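PDB 2XCB: regulatory protein PcrH from Pseudomonas aeruginosa, which binds the chaperone-binding region of the translocator protein PopD, probably as its type III secretion chaperone. Local coordinates for residues P89-E94 and G108-A112; Y29-D35 and A60-L65; D48-A52 and Y77-D82; L21-F26 and I40-L44. All coordinates share one frame; numbering follows the deposited sequence.

Contact 1 (P89-E94 and G108-A112)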
loop_
_atom_site.group_PDB
_atom_site.type_symbol
_atom_site.label_atom_id
_atom_site.label_comp_id
_atom_site.label_asym_id
_atom_site.label_seq_id
_atom_site.Cartn_x
_atom_site.Cartn_y
_atom_site.Cartn_z
ATOM N N PRO A 89 19.838 -15.151 8.504
ATOM C CA PRO A 89 21.089 -15.781 7.967
ATOM C C PRO A 89 20.767 -17.041 7.177
ATOM O O PRO A 89 21.424 -17.376 6.256
ATOM C CB PRO A 89 21.861 -16.158 9.260
ATOM C CG PRO A 89 20.898 -15.988 10.396
ATOM C CD PRO A 89 19.972 -14.865 9.941
ATOM N N PHE A 90 19.664 -17.682 7.506
ATOM C CA PHE A 90 19.272 -18.861 6.761
ATOM C C PHE A 90 18.973 -18.511 5.284
ATOM O O PHE A 90 19.623 -19.105 4.364
ATOM C CB PHE A 90 18.026 -19.562 7.427
ATOM C CG PHE A 90 17.583 -20.843 6.702
ATOM C CD1 PHE A 90 18.214 -22.069 6.958
ATOM C CD2 PHE A 90 16.546 -20.809 5.714
ATOM C CE1 PHE A 90 17.831 -23.270 6.284
ATOM C CE2 PHE A 90 16.188 -21.951 5.009
ATOM C CZ PHE A 90 16.860 -23.216 5.300
ATOM N N HIS A 91 18.053 -17.548 5.023
ATOM C CA HIS A 91 17.752 -17.253 3.646
ATOM C C HIS A 91 18.907 -16.552 2.953
ATOM O O HIS A 91 19.053 -16.712 1.759
ATOM C CB HIS A 91 16.462 -16.458 3.496
ATOM C CG HIS A 91 15.280 -17.297 3.966
ATOM N ND1 HIS A 91 14.987 -18.493 3.353
ATOM C CD2 HIS A 91 14.505 -17.238 5.077
ATOM C CE1 HIS A 91 13.981 -19.101 4.013
ATOM N NE2 HIS A 91 13.673 -18.350 5.066
ATOM N N ALA A 92 19.702 -15.813 3.715
ATOM C CA ALA A 92 20.926 -15.213 3.157
ATOM C C ALA A 92 21.878 -16.341 2.662
ATOM O O ALA A 92 22.596 -16.190 1.657
ATOM C CB ALA A 92 21.652 -14.391 4.198
ATOM N N ALA A 93 21.962 -17.392 3.460
ATOM C CA ALA A 93 22.829 -18.524 3.101
ATOM C C ALA A 93 22.341 -19.149 1.788
ATOM O O ALA A 93 23.141 -19.497 0.929
ATOM C CB ALA A 93 22.823 -19.526 4.252
ATOM N N GLU A 94 21.009 -19.296 1.619
ATOM C CA GLU A 94 20.504 -19.749 0.311
ATOM C C GLU A 94 20.922 -18.893 -0.895
ATOM O O GLU A 94 21.250 -19.413 -2.030
ATOM C CB GLU A 94 18.992 -19.841 0.329
ATOM C CG GLU A 94 18.490 -20.921 1.286
ATOM C CD GLU A 94 16.989 -20.930 1.356
ATOM O OE1 GLU A 94 16.473 -22.048 1.558
ATOM O OE2 GLU A 94 16.335 -19.838 1.177
ATOM N N GLY A 108 26.207 -18.510 7.030
ATOM C CA GLY A 108 24.761 -18.196 7.259
ATOM C C GLY A 108 24.025 -19.363 7.902
ATOM O O GLY A 108 23.199 -19.162 8.832
ATOM N N PHE A 109 24.263 -20.563 7.363
ATOM C CA PHE A 109 23.533 -21.781 7.850
ATOM C C PHE A 109 24.020 -22.094 9.279
ATOM O O PHE A 109 23.243 -22.487 10.118
ATOM C CB PHE A 109 23.777 -23.000 6.938
ATOM C CG PHE A 109 23.045 -22.933 5.606
ATOM C CD1 PHE A 109 21.694 -22.616 5.556
ATOM C CD2 PHE A 109 23.723 -23.172 4.418
ATOM C CE1 PHE A 109 20.994 -22.520 4.318
ATOM C CE2 PHE A 109 23.036 -23.131 3.191
ATOM C CZ PHE A 109 21.664 -22.780 3.148
ATOM N N TYR A 110 25.307 -21.913 9.545
ATOM C CA TYR A 110 25.868 -21.999 10.925
ATOM C C TYR A 110 25.175 -21.041 11.940
ATOM O O TYR A 110 24.602 -21.486 12.996
ATOM C CB TYR A 110 27.368 -21.722 10.806
ATOM C CG TYR A 110 28.173 -21.912 12.112
ATOM C CD1 TYR A 110 28.564 -23.215 12.557
ATOM C CD2 TYR A 110 28.548 -20.794 12.860
ATOM C CE1 TYR A 110 29.326 -23.396 13.757
ATOM C CE2 TYR A 110 29.302 -20.941 14.081
ATOM C CZ TYR A 110 29.704 -22.236 14.491
ATOM O OH TYR A 110 30.424 -22.328 15.666
ATOM N N SER A 111 25.138 -19.737 11.594
ATOM C CA SER A 111 24.422 -18.741 12.422
ATOM C C SER A 111 22.959 -19.098 12.565
ATOM O O SER A 111 22.428 -19.037 13.667
ATOM C CB SER A 111 24.544 -17.339 11.844
ATOM O OG SER A 111 25.893 -16.927 11.894
ATOM N N ALA A 112 22.317 -19.478 11.453
ATOM C CA ALA A 112 20.878 -19.822 11.496
ATOM C C ALA A 112 20.637 -20.988 12.421
ATOM O O ALA A 112 19.624 -21.029 13.160
ATOM C CB ALA A 112 20.340 -20.129 10.060
#

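Contact 2 (Y29-D35 and A60-L65)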
loop_
_atom_site.group_PDB
_atom_site.type_symbol
_atom_site.label_atom_id
_atom_site.label_comp_id
_atom_site.label_asym_id
_atom_site.label_seq_id
_atom_site.Cartn_x
_atom_site.Cartn_y
_atom_site.Cartn_z
ATOM N N TYR A 29 2.678 -11.530 -1.667
ATOM C CA TYR A 29 3.720 -12.552 -1.523
ATOM C C TYR A 29 3.167 -13.972 -1.523
ATOM O O TYR A 29 3.668 -14.795 -2.284
ATOM C CB TYR A 29 4.589 -12.312 -0.264
ATOM C CG TYR A 29 5.732 -13.303 -0.156
ATOM C CD1 TYR A 29 6.884 -13.172 -0.952
ATOM C CD2 TYR A 29 5.648 -14.382 0.698
ATOM C CE1 TYR A 29 7.926 -14.130 -0.866
ATOM C CE2 TYR A 29 6.667 -15.305 0.808
ATOM C CZ TYR A 29 7.812 -15.157 0.058
ATOM O OH TYR A 29 8.781 -16.128 0.145
ATOM N N GLN A 30 2.157 -14.260 -0.677
ATOM C CA GLN A 30 1.531 -15.580 -0.642
ATOM C C GLN A 30 0.964 -16.012 -2.036
ATOM O O GLN A 30 0.878 -17.182 -2.327
ATOM C CB GLN A 30 0.387 -15.664 0.416
ATOM C CG GLN A 30 0.765 -15.290 1.855
ATOM C CD GLN A 30 1.832 -16.205 2.453
ATOM O OE1 GLN A 30 1.551 -17.344 2.820
ATOM N NE2 GLN A 30 3.053 -15.710 2.554
ATOM N N ALA A 31 0.561 -15.065 -2.874
ATOM C CA ALA A 31 0.002 -15.368 -4.183
ATOM C C ALA A 31 1.106 -15.371 -5.277
ATOM O O ALA A 31 0.811 -15.449 -6.465
ATOM C CB ALA A 31 -1.091 -14.357 -4.522
ATOM N N GLY A 32 2.367 -15.248 -4.890
ATOM C CA GLY A 32 3.440 -15.336 -5.885
ATOM C C GLY A 32 3.538 -14.117 -6.752
ATOM O O GLY A 32 4.300 -14.079 -7.749
ATOM N N LYS A 33 2.858 -13.063 -6.324
ATOM C CA LYS A 33 2.929 -11.789 -6.998
ATOM C C LYS A 33 4.187 -11.028 -6.478
ATOM O O LYS A 33 4.059 -10.011 -5.731
ATOM C CB LYS A 33 1.600 -11.021 -6.789
ATOM C CG LYS A 33 0.386 -11.536 -7.646
ATOM C CD LYS A 33 -0.678 -10.421 -7.875
ATOM C CE LYS A 33 -2.065 -10.975 -8.270
ATOM N NZ LYS A 33 -2.889 -11.516 -7.132
ATOM N N TRP A 34 5.359 -11.504 -6.865
ATOM C CA TRP A 34 6.586 -11.017 -6.233
ATOM C C TRP A 34 6.994 -9.579 -6.556
ATOM O O TRP A 34 7.560 -8.878 -5.710
ATOM C CB TRP A 34 7.700 -12.032 -6.415
ATOM C CG TRP A 34 7.347 -13.409 -5.891
ATOM C CD1 TRP A 34 6.767 -13.743 -4.658
ATOM C CD2 TRP A 34 7.550 -14.614 -6.563
ATOM N NE1 TRP A 34 6.627 -15.110 -4.534
ATOM C CE2 TRP A 34 7.103 -15.674 -5.693
ATOM C CE3 TRP A 34 8.076 -14.924 -7.808
ATOM C CZ2 TRP A 34 7.168 -16.988 -6.045
ATOM C CZ3 TRP A 34 8.160 -16.247 -8.152
ATOM C CH2 TRP A 34 7.702 -17.274 -7.277
ATOM N N ASP A 35 6.713 -9.131 -7.784
ATOM C CA ASP A 35 7.063 -7.755 -8.159
ATOM C C ASP A 35 6.260 -6.708 -7.404
ATOM O O ASP A 35 6.770 -5.653 -7.040
ATOM C CB ASP A 35 6.846 -7.555 -9.663
ATOM C CG ASP A 35 8.146 -7.603 -10.393
ATOM O OD1 ASP A 35 8.962 -6.643 -10.161
ATOM O OD2 ASP A 35 8.371 -8.613 -11.123
ATOM N N ALA A 60 12.687 -11.659 0.843
ATOM C CA ALA A 60 12.055 -12.837 0.342
ATOM C C ALA A 60 11.569 -12.604 -1.105
ATOM O O ALA A 60 11.675 -13.501 -1.977
ATOM C CB ALA A 60 10.904 -13.182 1.275
ATOM N N CYS A 61 11.046 -11.387 -1.384
ATOM C CA CYS A 61 10.585 -11.061 -2.731
ATOM C C CYS A 61 11.682 -11.063 -3.746
ATOM O O CYS A 61 11.519 -11.624 -4.807
ATOM C CB CYS A 61 9.886 -9.675 -2.785
ATOM S SG CYS A 61 8.390 -9.683 -1.943
ATOM N N ARG A 62 12.797 -10.448 -3.393
ATOM C CA ARG A 62 13.939 -10.387 -4.267
ATOM C C ARG A 62 14.573 -11.795 -4.503
ATOM O O ARG A 62 14.947 -12.166 -5.629
ATOM C CB ARG A 62 14.947 -9.437 -3.655
ATOM C CG ARG A 62 14.503 -7.976 -3.809
ATOM C CD ARG A 62 15.305 -7.067 -2.922
ATOM N NE ARG A 62 15.045 -5.671 -3.265
ATOM C CZ ARG A 62 15.733 -4.615 -2.823
ATOM N NH1 ARG A 62 16.723 -4.719 -1.918
ATOM N NH2 ARG A 62 15.320 -3.399 -3.209
ATOM N N GLN A 63 14.653 -12.566 -3.429
ATOM C CA GLN A 63 15.078 -13.963 -3.551
ATOM C C GLN A 63 14.243 -14.721 -4.586
ATOM O O GLN A 63 14.810 -15.373 -5.458
ATOM C CB GLN A 63 15.034 -14.703 -2.202
ATOM C CG GLN A 63 15.889 -16.015 -2.236
ATOM C CD GLN A 63 15.919 -16.747 -0.885
ATOM O OE1 GLN A 63 15.741 -16.151 0.145
ATOM N NE2 GLN A 63 16.166 -18.062 -0.924
ATOM N N SER A 64 12.908 -14.614 -4.499
ATOM C CA SER A 64 12.006 -15.347 -5.381
ATOM C C SER A 64 12.104 -14.907 -6.834
ATOM O O SER A 64 11.755 -15.676 -7.731
ATOM C CB SER A 64 10.584 -15.203 -4.902
ATOM O OG SER A 64 10.346 -16.103 -3.861
ATOM N N LEU A 65 12.571 -13.677 -7.051
ATOM C CA LEU A 65 12.821 -13.108 -8.370
ATOM C C LEU A 65 14.260 -13.301 -8.845
ATOM O O LEU A 65 14.659 -12.784 -9.882
ATOM C CB LEU A 65 12.573 -11.579 -8.293
ATOM C CG LEU A 65 11.093 -11.182 -8.164
ATOM C CD1 LEU A 65 11.026 -9.669 -7.837
ATOM C CD2 LEU A 65 10.351 -11.523 -9.487
HETATM O O HOH W 1 10.978 -16.148 -1.346
#

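Contact 3 (D48-A52 and Y77-D82)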
loop_
_atom_site.group_PDB
_atom_site.type_symbol
_atom_site.label_atom_id
_atom_site.label_comp_id
_atom_site.label_asym_id
_atom_site.label_seq_id
_atom_site.Cartn_x
_atom_site.Cartn_y
_atom_site.Cartn_z
ATOM N N ASP A 48 9.309 2.826 7.561
ATOM C CA ASP A 48 9.702 2.402 8.877
ATOM C C ASP A 48 11.014 1.698 8.815
ATOM O O ASP A 48 11.057 0.537 8.474
ATOM C CB ASP A 48 8.672 1.427 9.515
ATOM C CG ASP A 48 9.017 1.096 10.963
ATOM O OD1 ASP A 48 8.117 0.740 11.752
ATOM O OD2 ASP A 48 10.213 1.182 11.359
ATOM N N HIS A 49 12.076 2.406 9.153
ATOM C CA HIS A 49 13.434 1.889 8.978
ATOM C C HIS A 49 13.851 0.757 9.953
ATOM O O HIS A 49 14.981 0.270 9.854
ATOM C CB HIS A 49 14.476 3.019 9.126
ATOM C CG HIS A 49 14.299 4.185 8.198
ATOM N ND1 HIS A 49 13.439 4.177 7.121
ATOM C CD2 HIS A 49 14.939 5.381 8.152
ATOM C CE1 HIS A 49 13.530 5.322 6.466
ATOM N NE2 HIS A 49 14.430 6.072 7.067
ATOM N N TYR A 50 12.975 0.325 10.878
ATOM C CA TYR A 50 13.414 -0.555 11.992
ATOM C C TYR A 50 12.602 -1.815 12.142
ATOM O O TYR A 50 12.927 -2.667 12.974
ATOM C CB TYR A 50 13.416 0.192 13.338
ATOM C CG TYR A 50 14.185 1.490 13.264
ATOM C CD1 TYR A 50 13.513 2.705 13.188
ATOM C CD2 TYR A 50 15.577 1.501 13.200
ATOM C CE1 TYR A 50 14.197 3.909 13.108
ATOM C CE2 TYR A 50 16.283 2.697 13.098
ATOM C CZ TYR A 50 15.571 3.907 13.070
ATOM O OH TYR A 50 16.231 5.112 12.971
ATOM N N ASP A 51 11.520 -1.937 11.382
ATOM C CA ASP A 51 10.641 -3.090 11.558
ATOM C C ASP A 51 11.221 -4.253 10.731
ATOM O O ASP A 51 11.087 -4.267 9.509
ATOM C CB ASP A 51 9.180 -2.750 11.143
ATOM C CG ASP A 51 8.229 -3.817 11.527
ATOM O OD1 ASP A 51 7.089 -3.453 11.901
ATOM O OD2 ASP A 51 8.607 -5.039 11.468
ATOM N N ALA A 52 11.907 -5.197 11.391
ATOM C CA ALA A 52 12.543 -6.333 10.680
ATOM C C ALA A 52 11.581 -7.102 9.732
ATOM O O ALA A 52 12.014 -7.629 8.720
ATOM C CB ALA A 52 13.243 -7.309 11.693
ATOM N N TYR A 77 20.502 -6.064 6.503
ATOM C CA TYR A 77 19.948 -5.008 7.390
ATOM C C TYR A 77 18.925 -5.586 8.389
ATOM O O TYR A 77 18.968 -5.340 9.604
ATOM C CB TYR A 77 19.392 -3.844 6.579
ATOM C CG TYR A 77 18.922 -2.734 7.479
ATOM C CD1 TYR A 77 19.799 -1.774 7.971
ATOM C CD2 TYR A 77 17.572 -2.635 7.848
ATOM C CE1 TYR A 77 19.354 -0.694 8.830
ATOM C CE2 TYR A 77 17.130 -1.562 8.725
ATOM C CZ TYR A 77 18.023 -0.611 9.185
ATOM O OH TYR A 77 17.573 0.391 10.058
ATOM N N GLY A 78 18.034 -6.416 7.893
ATOM C CA GLY A 78 17.084 -7.019 8.779
ATOM C C GLY A 78 17.724 -7.678 10.003
ATOM O O GLY A 78 17.245 -7.560 11.145
ATOM N N ALA A 79 18.744 -8.501 9.752
ATOM C CA ALA A 79 19.487 -9.189 10.795
ATOM C C ALA A 79 20.041 -8.199 11.831
ATOM O O ALA A 79 20.135 -8.556 13.006
ATOM C CB ALA A 79 20.635 -10.028 10.127
ATOM N N LEU A 80 20.435 -6.976 11.408
ATOM C CA LEU A 80 20.798 -5.909 12.359
ATOM C C LEU A 80 19.603 -5.455 13.271
ATOM O O LEU A 80 19.796 -5.098 14.465
ATOM C CB LEU A 80 21.352 -4.731 11.600
ATOM C CG LEU A 80 22.846 -4.627 11.380
ATOM C CD1 LEU A 80 23.683 -5.868 11.668
ATOM C CD2 LEU A 80 23.159 -3.974 10.054
ATOM N N MET A 81 18.393 -5.511 12.725
ATOM C CA MET A 81 17.193 -5.115 13.419
ATOM C C MET A 81 16.656 -6.188 14.344
ATOM O O MET A 81 15.967 -5.856 15.306
ATOM C CB MET A 81 16.119 -4.688 12.406
ATOM C CG MET A 81 16.586 -3.549 11.519
ATOM S SD MET A 81 16.815 -2.038 12.418
ATOM C CE MET A 81 18.662 -1.933 12.360
ATOM N N ASP A 82 16.899 -7.478 14.069
ATOM C CA ASP A 82 16.491 -8.498 15.030
ATOM C C ASP A 82 17.607 -9.562 15.076
ATOM O O ASP A 82 17.631 -10.473 14.251
ATOM C CB ASP A 82 15.155 -9.132 14.656
ATOM C CG ASP A 82 14.729 -10.210 15.661
ATOM O OD1 ASP A 82 15.565 -10.594 16.474
ATOM O OD2 ASP A 82 13.587 -10.666 15.628
#

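Contact 4 (L21-F26 and I40-L44)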
loop_
_atom_site.group_PDB
_atom_site.type_symbol
_atom_site.label_atom_id
_atom_site.label_comp_id
_atom_site.label_asym_id
_atom_site.label_seq_id
_atom_site.Cartn_x
_atom_site.Cartn_y
_atom_site.Cartn_z
ATOM N N LEU A 21 -1.058 -2.240 5.299
ATOM C CA LEU A 21 -0.184 -2.264 4.139
ATOM C C LEU A 21 0.785 -3.459 4.187
ATOM O O LEU A 21 1.078 -4.066 3.156
ATOM C CB LEU A 21 0.596 -0.988 4.177
ATOM C CG LEU A 21 0.823 -0.166 2.941
ATOM C CD1 LEU A 21 -0.348 -0.359 1.963
ATOM C CD2 LEU A 21 0.995 1.292 3.382
ATOM N N TYR A 22 1.275 -3.795 5.387
ATOM C CA TYR A 22 2.039 -5.024 5.537
ATOM C C TYR A 22 1.228 -6.239 5.172
ATOM O O TYR A 22 1.715 -7.104 4.423
ATOM C CB TYR A 22 2.700 -5.128 6.920
ATOM C CG TYR A 22 3.338 -6.510 7.153
ATOM C CD1 TYR A 22 4.587 -6.800 6.636
ATOM C CD2 TYR A 22 2.630 -7.549 7.800
ATOM C CE1 TYR A 22 5.179 -8.043 6.826
ATOM C CE2 TYR A 22 3.226 -8.843 7.968
ATOM C CZ TYR A 22 4.455 -9.063 7.465
ATOM O OH TYR A 22 5.035 -10.273 7.638
ATOM N N ALA A 23 -0.032 -6.324 5.660
ATOM C CA ALA A 23 -0.958 -7.368 5.234
ATOM C C ALA A 23 -1.116 -7.486 3.731
ATOM O O ALA A 23 -1.246 -8.616 3.175
ATOM C CB ALA A 23 -2.379 -7.147 5.857
ATOM N N LEU A 24 -1.187 -6.330 3.077
ATOM C CA LEU A 24 -1.415 -6.288 1.632
ATOM C C LEU A 24 -0.204 -6.913 0.957
ATOM O O LEU A 24 -0.350 -7.796 0.090
ATOM C CB LEU A 24 -1.697 -4.844 1.139
ATOM C CG LEU A 24 -2.066 -4.551 -0.324
ATOM C CD1 LEU A 24 -2.983 -3.352 -0.402
ATOM C CD2 LEU A 24 -0.857 -4.203 -1.118
ATOM N N GLY A 25 0.982 -6.497 1.407
ATOM C CA GLY A 25 2.248 -6.996 0.877
ATOM C C GLY A 25 2.433 -8.457 1.132
ATOM O O GLY A 25 2.827 -9.171 0.248
ATOM N N PHE A 26 2.153 -8.904 2.346
ATOM C CA PHE A 26 2.204 -10.313 2.690
ATOM C C PHE A 26 1.293 -11.142 1.760
ATOM O O PHE A 26 1.632 -12.282 1.370
ATOM C CB PHE A 26 1.747 -10.463 4.138
ATOM C CG PHE A 26 1.557 -11.905 4.598
ATOM C CD1 PHE A 26 2.587 -12.578 5.259
ATOM C CD2 PHE A 26 0.345 -12.559 4.439
ATOM C CE1 PHE A 26 2.423 -13.910 5.722
ATOM C CE2 PHE A 26 0.159 -13.875 4.913
ATOM C CZ PHE A 26 1.201 -14.549 5.555
ATOM N N ILE A 40 5.555 -3.046 -2.449
ATOM C CA ILE A 40 4.945 -2.733 -1.154
ATOM C C ILE A 40 5.975 -2.787 0.017
ATOM O O ILE A 40 6.070 -1.870 0.861
ATOM C CB ILE A 40 3.757 -3.676 -0.956
ATOM C CG1 ILE A 40 2.749 -3.382 -2.077
ATOM C CG2 ILE A 40 3.164 -3.535 0.467
ATOM C CD1 ILE A 40 1.980 -2.060 -1.832
ATOM N N PHE A 41 6.843 -3.827 0.011
ATOM C CA PHE A 41 7.816 -3.921 1.103
ATOM C C PHE A 41 8.882 -2.830 1.023
ATOM O O PHE A 41 9.302 -2.331 2.073
ATOM C CB PHE A 41 8.455 -5.332 1.180
ATOM C CG PHE A 41 7.505 -6.370 1.617
ATOM C CD1 PHE A 41 6.872 -6.273 2.826
ATOM C CD2 PHE A 41 7.268 -7.483 0.819
ATOM C CE1 PHE A 41 5.965 -7.285 3.225
ATOM C CE2 PHE A 41 6.416 -8.448 1.209
ATOM C CZ PHE A 41 5.747 -8.346 2.374
ATOM N N GLN A 42 9.300 -2.486 -0.198
ATOM C CA GLN A 42 10.228 -1.440 -0.390
ATOM C C GLN A 42 9.597 -0.168 0.167
ATOM O O GLN A 42 10.276 0.602 0.853
ATOM C CB GLN A 42 10.590 -1.340 -1.880
ATOM C CG GLN A 42 11.288 -0.076 -2.344
ATOM C CD GLN A 42 12.774 0.002 -2.002
ATOM O OE1 GLN A 42 13.454 -1.007 -1.864
ATOM N NE2 GLN A 42 13.279 1.219 -1.882
ATOM N N ALA A 43 8.276 0.015 -0.041
ATOM C CA ALA A 43 7.638 1.249 0.489
ATOM C C ALA A 43 7.733 1.232 2.003
ATOM O O ALA A 43 8.100 2.233 2.595
ATOM C CB ALA A 43 6.129 1.366 0.030
ATOM N N LEU A 44 7.299 0.112 2.624
ATOM C CA LEU A 44 7.310 -0.001 4.049
ATOM C C LEU A 44 8.702 0.161 4.718
ATOM O O LEU A 44 8.783 0.875 5.721
ATOM C CB LEU A 44 6.667 -1.289 4.488
ATOM C CG LEU A 44 5.163 -1.387 4.248
ATOM C CD1 LEU A 44 4.873 -2.824 4.176
ATOM C CD2 LEU A 44 4.328 -0.684 5.389
#

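Contact 1 (P89-E94 and G108-A112)
An antiparallel helix pair of the tetratricopeptide-repeat (TPR) kind closes up here where Pro89 and Ala93 of helix 87-98 meet Gly108 of helix 102-117. The segment axes run at 162° to each other and approach to 7.5 Å. Gly108, lacking a side chain, lets the backbones draw in: its CA is 3.8 Å from Ala93 CB and also makes a CA-H...O contact with Pro89 O. Pro89 CB rests 3.3 Å from Gly108 O. Phe109 starts off away from the partner helix, but with CG anti to the carbonyl carbon (chi1 -74°) its ring swings back. Ala93 CB then sits over the ring centre, 3.4 Å from the centroid, as a CH-pi contact. An edge of the same ring, CD1 and CE1, faces the Phe90 ring in an offset edge-to-face pair with planes 66° apart, while Phe90 CB touches Ala112 CB at 3.6 Å. Helix 123-140 covers both rings, through Leu125 on Phe90 and Met132 on Phe109. On the far side, His91 ND1 donates to Glu94 OE2 (2.9 Å), which also accepts from Gln63, and His91 NE2 bonds an acidic side chain of the bound peptide. Small residues at the crossing give the close packing of a TPR helical hairpin.

Contact 2 (Y29-D35 and A60-L65)
Within the TPR-like solenoid, the turn that joins helix 15-30 to helix 34-47 packs on the C-terminal end of helix 52-64, with Trp34 and Tyr29 as its main contacts. Trp34 spreads its indole against Ser64. Ser64 CB stands over the five-membered ring, 3.6 Å from its centroid and only 16° off the normal, a CH-pi contact. Gly32 O lies over the opposite face, offset toward the rim, so the indole is sandwiched between the two. Leu65 completes this side: its CG lies 3.9 Å from Trp34 CB, and its CD2 reaches the indole edge and Asp35 OD2.

Gly32 makes the sharp turn possible. With positive phi (74°) it is the C-prime residue of a Schellman motif, and its N bonds Tyr29 O at 2.9 Å, ending the first helix just before Trp34 starts the next.

Tyr29 reaches across from that helix end, its CG anti to the backbone N (chi1 -176°). One side of the ring meets two small side chains obliquely: Tyr29 CE1 is 3.8 Å from Ala60 CB, and Tyr29 CD1 is 3.9 Å from Cys61 SG, a sulfur-aromatic contact. The bound peptide packs on Tyr29, Ala60 and Gln63, and its backbone hydrogen-bonds Tyr29 OH, so the tyrosine serves both the helix packing and the peptide site. Its hydroxyl has a further partner, a water near the ring plane. That water bridges the two segments, lying 2.7 Å from Tyr29 OH and 2.6 Å from Ser64 OG, and donating to Ala60 O at 2.8 Å.

Contact 3 (D48-A52 and Y77-D82)
The loop between helices 34-47 and 52-64 meets the C-terminal end of helix 68-81 at the surface of this TPR-like helical array, with His49, Tyr50 and Ala52 facing Tyr77 and Met81.

Among the polar contacts, one bond joins the two segments: Tyr77 OH donates to His49 O over 2.6 Å. The acceptor lies in the plane of the phenol ring, at its edge, and the hydroxyl is tilted 26° from the carbonyl plane. A chi1 of -176°, trans to the amide nitrogen, swings the Tyr77 ring out to the loop; Phe55 meets this ring from helix 52-64. The loop is shaped by an Asx turn in which Asp48 OD2 accepts from Tyr50 N at 2.9 Å, while Asp51 caps the start of helix 52-64 and forms a salt bridge with Arg53.

The apolar contacts gather around Ala52. Its CB points at the helix end and lies 4.0 Å from both Met81 CB and Asp82 CB, and Phe88 of helix 87-98 adds to the packing. The backbones are nearest here, with Gly78 CA 5.0 Å from Ala52 CA.

The sulfur contact completes the set. Met81, bent at its second and third torsions, brings SD to the edge of the Tyr50 ring in a Met-aromatic contact, with Met81 SD 3.8 Å from Tyr50 CD2 and 3.7 Å from Tyr50 CA.

Contact 4 (L21-F26 and I40-L44)
Ile40 of helix 34-47 pushes into helix 15-30 at Gly25, between Leu21 and Leu24, and its atoms can be followed outward. Ile40 CB already lies 4.1 Å from Gly25 CA. There the side chain forks. Ile40 CG2 enters the surface that the glycine leaves low, 3.6 Å from Gly25 CA and 3.4 Å from Leu21 O, the carbonyl that accepts from Gly25 N. The other branch, CG1, turned to the amide side of its own backbone by a chi1 of -62°, runs past Leu24; its tip, Ile40 CD1, ends 3.6 Å from Leu24 CD2, the two side chains lying about at right angles.

Phe41 and Leu44 extend the packing. The Phe41 ring reaches over the backbone beyond Gly25, with Phe41 CZ 3.5 Å from Gly25 C. Its edge meets Tyr22, Phe41 CE1 lying 3.7 Å from Tyr22 CD1, the ring planes inclined at 57°. Leu44 spreads its two methyls over the helix one turn earlier: Leu44 CD2 touches Leu21 CB at 3.9 Å, while CD1 lies against Tyr22 CA.

Neighbours use the outer sides. Tyr22 OH hydrogen-bonds the backbone of the bound peptide, which also packs on Phe41, and Leu21 packs on Leu24 of the second subunit. The segment axes approach to 9.5 Å at 150°, a nearly antiparallel helical hairpin of the TPR fold with one aromatic side turned to the peptide site and an aliphatic side to the dimer.

Contact 4 comes first along the chain and contact 1 last, on opposite sides of the chain's centre, with their own centres about 24 Å apart. Contacts 2 and 4 share helices 15-30 and 34-47; their centres are about 12 Å apart, and they touch where Cys61 packs on Phe41. Contacts 1 and 2 touch through Gln63 and Glu94. Contact 3 adjoins contact 4 in sequence and alternates with contact 2 along the chain, its centre about 19 Å from that one. Together they follow consecutive helices from 15-30 to 102-117, an all-helical TPR-like array; contacts 1, 2 and 4 include residues that hold the bound peptide, while contact 3 lies apart from it.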